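Long-range contact in A-type flavoprotein (Giardia intestinalis, PDB 2Q9U), which binds flavin mononucleotide and an oxo-bridged diiron centre and scavenges oxygen, probably by passing electrons from the flavin to the irons: residues A[308-313]-A[341-346]. Sequence-based numbering, arbitrary orientation.
Sequences SGAVAF and GKPAFA
Val311 CG2 touches Ala344 CB across the strands at 3.8 Å and meets the edge of the Phe313 ring, in its plane. A chi1 of -62° sets CG1 anti to the carbonyl carbon and leaves CG2 between that carbon and the backbone N. The Phe345 ring leads away from 308-313, leaving its CB to pack 4.1 Å from Ala312 CB on the other face of the sheet. Beta-branched valine suits the extended backbone, and the short methyls of Ala310 and Ala346 let the covering helices lie close.

The backbone ladder runs from Val311 N to Pro343 O, from Phe345 N to Val311 O (3.0 Å) and from Phe313 N to Phe345 O (2.9 Å). Pro343, lacking an N-H, serves here as acceptor. The extended chain of Lys342 carries NZ to Ser308 O, 2.7 Å away in the carbonyl plane; NZ also binds the carbonyls of Thr305 and Tyr306, at the end of helix 298-306.

Strand 310-314 is the middle of the five-stranded parallel sheet of the flavodoxin-like domain, with 258-263 on one side and 344-350 on the other, the latter linked by helix 324-336 as a beta-alpha-beta unit. Helix 356-367 covers Phe313 and Ala346, helix 386-409 Ala310 and Pro343.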
# COMPACT_ATOMS: atom_id res chain seq x y z
N SER A 308 -8.76 18.96 -17.90
CA SER A 308 -9.09 18.27 -19.15
C SER A 308 -10.19 19.05 -19.85
O SER A 308 -11.08 19.62 -19.20
CB SER A 308 -9.59 16.83 -18.86
OG SER A 308 -8.58 16.02 -18.30
N GLY A 309 -10.13 19.04 -21.18
CA GLY A 309 -11.17 19.62 -22.02
C GLY A 309 -12.28 18.61 -22.25
O GLY A 309 -13.38 18.99 -22.62
N ALA A 310 -12.00 17.34 -21.97
CA ALA A 310 -12.98 16.27 -22.07
C ALA A 310 -12.53 15.05 -21.26
O ALA A 310 -11.33 14.82 -21.08
CB ALA A 310 -13.21 15.85 -23.55
N VAL A 311 -13.51 14.25 -20.86
CA VAL A 311 -13.21 13.05 -20.06
C VAL A 311 -13.97 11.82 -20.56
O VAL A 311 -15.01 11.93 -21.24
CB VAL A 311 -13.51 13.25 -18.53
CG1 VAL A 311 -12.64 14.34 -17.94
CG2 VAL A 311 -15.04 13.54 -18.25
N ALA A 312 -13.46 10.65 -20.21
CA ALA A 312 -14.23 9.41 -20.33
C ALA A 312 -14.13 8.59 -19.03
O ALA A 312 -13.06 8.57 -18.38
CB ALA A 312 -13.75 8.58 -21.55
N PHE A 313 -15.24 7.95 -18.65
CA PHE A 313 -15.26 7.03 -17.53
C PHE A 313 -15.72 5.66 -17.99
O PHE A 313 -16.68 5.53 -18.78
CB PHE A 313 -16.18 7.54 -16.43
CG PHE A 313 -15.55 8.61 -15.56
CD1 PHE A 313 -15.35 9.91 -16.06
CD2 PHE A 313 -15.16 8.32 -14.26
CE1 PHE A 313 -14.77 10.91 -15.27
CE2 PHE A 313 -14.60 9.34 -13.44
CZ PHE A 313 -14.40 10.63 -13.96
N GLY A 341 -20.30 20.70 -17.26
CA GLY A 341 -20.28 21.29 -18.60
C GLY A 341 -19.32 20.67 -19.62
O GLY A 341 -19.34 21.05 -20.78
N LYS A 342 -18.50 19.69 -19.18
CA LYS A 342 -17.42 19.14 -20.03
C LYS A 342 -17.90 17.94 -20.84
O LYS A 342 -18.69 17.14 -20.34
CB LYS A 342 -16.21 18.72 -19.19
CG LYS A 342 -15.60 19.88 -18.38
CD LYS A 342 -14.21 19.52 -17.92
CE LYS A 342 -13.53 20.67 -17.18
NZ LYS A 342 -12.14 20.30 -16.78
N PRO A 343 -17.44 17.83 -22.11
CA PRO A 343 -17.81 16.66 -22.90
C PRO A 343 -17.39 15.40 -22.13
O PRO A 343 -16.28 15.35 -21.62
CB PRO A 343 -16.94 16.81 -24.16
CG PRO A 343 -16.67 18.29 -24.26
CD PRO A 343 -16.54 18.74 -22.84
N ALA A 344 -18.27 14.42 -21.99
CA ALA A 344 -17.96 13.21 -21.20
C ALA A 344 -18.54 11.96 -21.88
O ALA A 344 -19.72 11.94 -22.28
CB ALA A 344 -18.50 13.34 -19.75
N PHE A 345 -17.70 10.93 -21.99
CA PHE A 345 -18.02 9.70 -22.72
C PHE A 345 -17.90 8.52 -21.74
O PHE A 345 -17.17 8.61 -20.73
CB PHE A 345 -17.04 9.54 -23.89
CG PHE A 345 -17.37 8.44 -24.83
CD1 PHE A 345 -18.50 8.53 -25.67
CD2 PHE A 345 -16.57 7.31 -24.92
CE1 PHE A 345 -18.83 7.50 -26.57
CE2 PHE A 345 -16.87 6.27 -25.81
CZ PHE A 345 -18.01 6.36 -26.64
N ALA A 346 -18.64 7.45 -22.00
CA ALA A 346 -18.57 6.25 -21.14
C ALA A 346 -18.52 5.00 -21.99
O ALA A 346 -19.09 4.95 -23.07
CB ALA A 346 -19.76 6.20 -20.16